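Local coordinates for GCN5-related N-acetyltransferase (Kribbella flavida, PDB 4H89), which probably transfers an acyl group, most likely acetyl from acetyl-CoA, to an acceptor that has not been identified, at residues Ala8-Ile22 with Arg61-Ser75. Numbering follows the deposited sequence.
Sequences ALQVRDAEDADWPAI and RTTVAVDADGTVLGS
The guanidinium of R12 lies over V64, whose CG2 sits 3.4 Å from NH1 on one face of the flat group, toward its rim; the carboxylate of E15 approaches the opposite face by charge alone. With CG between the backbone N and the carbonyl carbon (chi1 60°) and the chain extended to NE, R12 runs alongside V64 and across V66, whose CG1 lies 3.8 Å from NH2 of R12. Its end meets D18 end-on, NH1 giving a 2.8 Å bond to OD2 and NH2 reaching OD1, while NH1 also bonds to D13 O and a water links NH2 to G70 O. Replacing R12 by alanine is likely to leave the buried carboxylate of D18 without its charge partner and to strip V64 CG2 and V66 CG1 of their cover. D18 OD2 also accepts E15 N, so the carboxylate ties the turn before helix 19-32 to the strand.

Along the backbone, strand 10-13 pairs antiparallel with strand 61-66: Q10 with V66 and R12 with V64 form the hydrogen-bonded pairs, and A14 N extends the pattern to T62 O at 2.9 Å. On the face bearing V11 and A65, V11 CG1 packs on T63 CB (3.8 Å). R61 grips D13 side-on, NE and NH2 sharing OD1, carboxylate and guanidinium planes 67° apart; its NH1 has a second carboxylate in D112.

The contact thus lies at one edge of the GNAT sheet, where strand 10-13 is outermost within the chain. I22 CD1 fits between V64 CG1 (3.7 Å) and S75 OG, and A21 meets V72, seating helix 19-32 on one face beside W51 of helix 44-51, while helix 105-119 packs against V11, T63 and A65 on the other.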
loop_
_atom_site.group_PDB
_atom_site.type_symbol
_atom_site.label_atom_id
_atom_site.label_comp_id
_atom_site.label_asym_id
_atom_site.label_seq_id
_atom_site.Cartn_x
_atom_site.Cartn_y
_atom_site.Cartn_z
ATOM N N ALA A 8 -8.048 33.737 7.006
ATOM C CA ALA A 8 -6.965 33.934 6.061
ATOM C C ALA A 8 -6.549 32.624 5.416
ATOM O O ALA A 8 -5.912 32.649 4.374
ATOM C CB ALA A 8 -5.770 34.592 6.748
ATOM N N LEU A 9 -6.927 31.493 6.003
ATOM C CA LEU A 9 -6.472 30.194 5.498
ATOM C C LEU A 9 -7.396 29.738 4.390
ATOM O O LEU A 9 -8.601 29.678 4.570
ATOM C CB LEU A 9 -6.527 29.150 6.634
ATOM C CG LEU A 9 -6.042 27.746 6.399
ATOM C CD1 LEU A 9 -4.573 27.771 6.122
ATOM C CD2 LEU A 9 -6.305 26.897 7.630
ATOM N N GLN A 10 -6.784 29.328 3.266
ATOM C CA GLN A 10 -7.487 28.695 2.154
ATOM C C GLN A 10 -6.823 27.401 1.760
ATOM O O GLN A 10 -5.617 27.289 1.762
ATOM C CB GLN A 10 -7.459 29.650 0.958
ATOM C CG GLN A 10 -7.944 29.087 -0.334
ATOM C CD GLN A 10 -8.060 30.104 -1.424
ATOM O OE1 GLN A 10 -7.090 30.447 -2.098
ATOM N NE2 GLN A 10 -9.276 30.521 -1.658
ATOM N N VAL A 11 -7.625 26.400 1.442
ATOM C CA VAL A 11 -7.175 25.203 0.744
ATOM C C VAL A 11 -7.611 25.337 -0.739
ATOM O O VAL A 11 -8.792 25.539 -1.033
ATOM C CB VAL A 11 -7.761 23.920 1.373
ATOM C CG1 VAL A 11 -7.245 22.715 0.598
ATOM C CG2 VAL A 11 -7.397 23.831 2.834
ATOM N N ARG A 12 -6.634 25.186 -1.620
ATOM C CA ARG A 12 -6.881 25.322 -3.040
ATOM C C ARG A 12 -6.013 24.307 -3.771
ATOM O O ARG A 12 -5.066 23.727 -3.218
ATOM C CB ARG A 12 -6.527 26.723 -3.555
ATOM C CG ARG A 12 -5.071 27.127 -3.367
ATOM C CD ARG A 12 -4.703 28.352 -4.189
ATOM N NE ARG A 12 -3.349 28.841 -3.938
ATOM C CZ ARG A 12 -2.192 28.290 -4.387
ATOM N NH1 ARG A 12 -2.148 27.207 -5.134
ATOM N NH2 ARG A 12 -0.998 28.837 -4.095
ATOM N N ASP A 13 -6.346 24.067 -5.051
ATOM C CA ASP A 13 -5.532 23.202 -5.858
ATOM C C ASP A 13 -4.081 23.732 -5.879
ATOM O O ASP A 13 -3.819 24.923 -5.975
ATOM C CB ASP A 13 -6.002 23.135 -7.314
ATOM C CG ASP A 13 -7.304 22.423 -7.505
ATOM O OD1 ASP A 13 -7.980 22.015 -6.558
ATOM O OD2 ASP A 13 -7.664 22.310 -8.703
ATOM N N ALA A 14 -3.129 22.818 -5.781
ATOM C CA ALA A 14 -1.725 23.154 -5.893
ATOM C C ALA A 14 -1.438 23.584 -7.331
ATOM O O ALA A 14 -1.990 23.025 -8.272
ATOM C CB ALA A 14 -0.869 21.962 -5.517
ATOM N N GLU A 15 -0.555 24.572 -7.467
ATOM C CA GLU A 15 -0.045 25.031 -8.749
ATOM C C GLU A 15 1.357 24.486 -8.860
ATOM O O GLU A 15 2.003 24.215 -7.850
ATOM C CB GLU A 15 -0.047 26.580 -8.793
ATOM C CG GLU A 15 -1.507 27.105 -8.758
ATOM C CD GLU A 15 -1.726 28.584 -8.367
ATOM O OE1 GLU A 15 -0.788 29.415 -8.438
ATOM O OE2 GLU A 15 -2.887 28.926 -7.988
ATOM N N ASP A 16 1.855 24.318 -10.067
ATOM C CA ASP A 16 3.220 23.789 -10.261
ATOM C C ASP A 16 4.286 24.581 -9.533
ATOM O O ASP A 16 5.206 24.006 -8.910
ATOM C CB ASP A 16 3.542 23.743 -11.729
ATOM C CG ASP A 16 2.656 22.787 -12.464
ATOM O OD1 ASP A 16 2.764 21.556 -12.192
ATOM O OD2 ASP A 16 1.829 23.280 -13.270
ATOM N N ALA A 17 4.082 25.886 -9.496
ATOM C CA ALA A 17 4.944 26.797 -8.787
ATOM C C ALA A 17 4.955 26.646 -7.278
ATOM O O ALA A 17 5.869 27.194 -6.638
ATOM C CB ALA A 17 4.594 28.228 -9.168
ATOM N N ASP A 18 3.974 25.935 -6.678
ATOM C CA ASP A 18 3.988 25.691 -5.225
ATOM C C ASP A 18 4.981 24.613 -4.811
ATOM O O ASP A 18 5.294 24.499 -3.637
ATOM C CB ASP A 18 2.584 25.265 -4.793
ATOM C CG ASP A 18 1.552 26.337 -4.969
ATOM O OD1 ASP A 18 1.834 27.512 -4.764
ATOM O OD2 ASP A 18 0.376 25.952 -5.232
ATOM N N TRP A 19 5.450 23.786 -5.753
ATOM C CA TRP A 19 6.274 22.622 -5.368
ATOM C C TRP A 19 7.530 22.996 -4.555
ATOM O O TRP A 19 7.825 22.326 -3.567
ATOM C CB TRP A 19 6.601 21.711 -6.571
ATOM C CG TRP A 19 7.597 20.669 -6.239
ATOM C CD1 TRP A 19 8.902 20.617 -6.659
ATOM C CD2 TRP A 19 7.456 19.602 -5.274
ATOM N NE1 TRP A 19 9.532 19.573 -6.066
ATOM C CE2 TRP A 19 8.662 18.916 -5.235
ATOM C CE3 TRP A 19 6.397 19.135 -4.499
ATOM C CZ2 TRP A 19 8.866 17.833 -4.413
ATOM C CZ3 TRP A 19 6.588 18.047 -3.672
ATOM C CH2 TRP A 19 7.832 17.407 -3.642
ATOM N N PRO A 20 8.269 24.049 -4.933
ATOM C CA PRO A 20 9.425 24.401 -4.115
ATOM C C PRO A 20 9.150 24.706 -2.681
ATOM O O PRO A 20 10.010 24.482 -1.857
ATOM C CB PRO A 20 10.033 25.610 -4.865
ATOM C CG PRO A 20 9.609 25.399 -6.273
ATOM C CD PRO A 20 8.220 24.867 -6.153
ATOM N N ALA A 21 7.944 25.173 -2.353
ATOM C CA ALA A 21 7.564 25.419 -0.971
ATOM C C ALA A 21 7.164 24.151 -0.262
ATOM O O ALA A 21 7.296 24.039 0.956
ATOM C CB ALA A 21 6.417 26.415 -0.939
ATOM N N ILE A 22 6.686 23.150 -0.996
ATOM C CA ILE A 22 6.265 21.861 -0.423
ATOM C C ILE A 22 7.431 20.927 -0.142
ATOM O O ILE A 22 7.463 20.215 0.866
ATOM C CB ILE A 22 5.244 21.165 -1.373
ATOM C CG1 ILE A 22 4.024 22.060 -1.562
ATOM C CG2 ILE A 22 4.853 19.779 -0.822
ATOM C CD1 ILE A 22 3.141 21.619 -2.695
ATOM N N ARG A 61 -5.818 14.456 -6.915
ATOM C CA ARG A 61 -5.707 15.890 -6.717
ATOM C C ARG A 61 -4.628 16.182 -5.706
ATOM O O ARG A 61 -4.388 15.364 -4.818
ATOM C CB ARG A 61 -7.073 16.444 -6.267
ATOM C CG ARG A 61 -7.143 17.931 -5.890
ATOM C CD ARG A 61 -8.617 18.296 -5.718
ATOM N NE ARG A 61 -8.807 19.672 -5.291
ATOM C CZ ARG A 61 -9.242 20.055 -4.101
ATOM N NH1 ARG A 61 -9.515 19.171 -3.173
ATOM N NH2 ARG A 61 -9.374 21.325 -3.882
ATOM N N THR A 62 -3.974 17.334 -5.872
ATOM C CA THR A 62 -3.037 17.846 -4.858
ATOM C C THR A 62 -3.470 19.240 -4.510
ATOM O O THR A 62 -3.783 20.045 -5.394
ATOM C CB THR A 62 -1.612 17.815 -5.391
ATOM O OG1 THR A 62 -1.301 16.495 -5.830
ATOM C CG2 THR A 62 -0.591 18.299 -4.360
ATOM N N THR A 63 -3.484 19.537 -3.210
ATOM C CA THR A 63 -3.861 20.837 -2.691
ATOM C C THR A 63 -2.749 21.454 -1.868
ATOM O O THR A 63 -1.841 20.744 -1.426
ATOM C CB THR A 63 -5.093 20.748 -1.791
ATOM O OG1 THR A 63 -4.794 19.917 -0.680
ATOM C CG2 THR A 63 -6.271 20.180 -2.558
ATOM N N VAL A 64 -2.878 22.760 -1.678
ATOM C CA VAL A 64 -2.064 23.487 -0.693
ATOM C C VAL A 64 -2.992 24.238 0.236
ATOM O O VAL A 64 -4.079 24.679 -0.173
ATOM C CB VAL A 64 -1.022 24.441 -1.296
ATOM C CG1 VAL A 64 0.108 23.674 -1.920
ATOM C CG2 VAL A 64 -1.668 25.409 -2.272
ATOM N N ALA A 65 -2.531 24.419 1.470
ATOM C CA ALA A 65 -3.139 25.363 2.407
ATOM C C ALA A 65 -2.223 26.599 2.394
ATOM O O ALA A 65 -1.003 26.471 2.551
ATOM C CB ALA A 65 -3.138 24.786 3.778
ATOM N N VAL A 66 -2.808 27.770 2.199
ATOM C CA VAL A 66 -2.114 29.004 2.090
ATOM C C VAL A 66 -2.679 30.042 3.016
ATOM O O VAL A 66 -3.857 30.062 3.314
ATOM C CB VAL A 66 -2.134 29.545 0.659
ATOM C CG1 VAL A 66 -1.308 28.693 -0.296
ATOM C CG2 VAL A 66 -3.522 29.827 0.143
ATOM N N ASP A 67 -1.800 30.919 3.486
ATOM C CA ASP A 67 -2.237 32.052 4.286
ATOM C C ASP A 67 -2.639 33.211 3.377
ATOM O O ASP A 67 -2.613 33.098 2.159
ATOM C CB ASP A 67 -1.179 32.439 5.343
ATOM C CG ASP A 67 0.022 33.119 4.773
ATOM O OD1 ASP A 67 0.082 33.452 3.553
ATOM O OD2 ASP A 67 0.947 33.322 5.627
ATOM N N ALA A 68 -2.950 34.366 3.974
ATOM C CA ALA A 68 -3.479 35.476 3.186
ATOM C C ALA A 68 -2.433 36.142 2.310
ATOM O O ALA A 68 -2.792 36.889 1.420
ATOM C CB ALA A 68 -4.146 36.504 4.082
ATOM N N ASP A 69 -1.145 35.890 2.571
ATOM C CA ASP A 69 -0.075 36.364 1.697
ATOM C C ASP A 69 0.252 35.369 0.582
ATOM O O ASP A 69 1.143 35.614 -0.211
ATOM C CB ASP A 69 1.208 36.597 2.487
ATOM C CG ASP A 69 1.044 37.602 3.604
ATOM O OD1 ASP A 69 0.322 38.612 3.402
ATOM O OD2 ASP A 69 1.667 37.395 4.674
ATOM N N GLY A 70 -0.463 34.242 0.532
ATOM C CA GLY A 70 -0.178 33.171 -0.411
ATOM C C GLY A 70 0.928 32.209 0.032
ATOM O O GLY A 70 1.338 31.341 -0.762
ATOM N N THR A 71 1.441 32.353 1.270
ATOM C CA THR A 71 2.473 31.437 1.761
ATOM C C THR A 71 1.912 30.039 2.026
ATOM O O THR A 71 0.927 29.906 2.683
ATOM C CB THR A 71 3.038 31.958 3.076
ATOM O OG1 THR A 71 3.519 33.296 2.881
ATOM C CG2 THR A 71 4.186 31.119 3.586
ATOM N N VAL A 72 2.561 29.037 1.465
ATOM C CA VAL A 72 2.146 27.663 1.615
ATOM C C VAL A 72 2.474 27.187 3.027
ATOM O O VAL A 72 3.641 27.214 3.442
ATOM C CB VAL A 72 2.822 26.773 0.568
ATOM C CG1 VAL A 72 2.512 25.311 0.797
ATOM C CG2 VAL A 72 2.395 27.203 -0.820
ATOM N N LEU A 73 1.454 26.675 3.725
ATOM C CA LEU A 73 1.552 26.190 5.106
ATOM C C LEU A 73 1.480 24.663 5.197
ATOM O O LEU A 73 1.755 24.092 6.222
ATOM C CB LEU A 73 0.394 26.753 5.907
ATOM C CG LEU A 73 0.259 28.275 5.884
ATOM C CD1 LEU A 73 -0.969 28.679 6.694
ATOM C CD2 LEU A 73 1.502 28.938 6.443
ATOM N N GLY A 74 1.026 24.020 4.130
ATOM C CA GLY A 74 0.816 22.592 4.123
ATOM C C GLY A 74 0.289 22.133 2.769
ATOM O O GLY A 74 -0.044 22.962 1.912
ATOM N N SER A 75 0.220 20.818 2.597
ATOM C CA SER A 75 -0.234 20.284 1.326
ATOM C C SER A 75 -0.845 18.919 1.544
ATOM O O SER A 75 -0.518 18.206 2.508
ATOM C CB SER A 75 0.966 20.226 0.363
ATOM O OG SER A 75 0.597 19.754 -0.919
HETATM O O HOH W 1 -10.391 23.573 -2.133
HETATM O O HOH W 2 -0.183 31.397 -3.111
#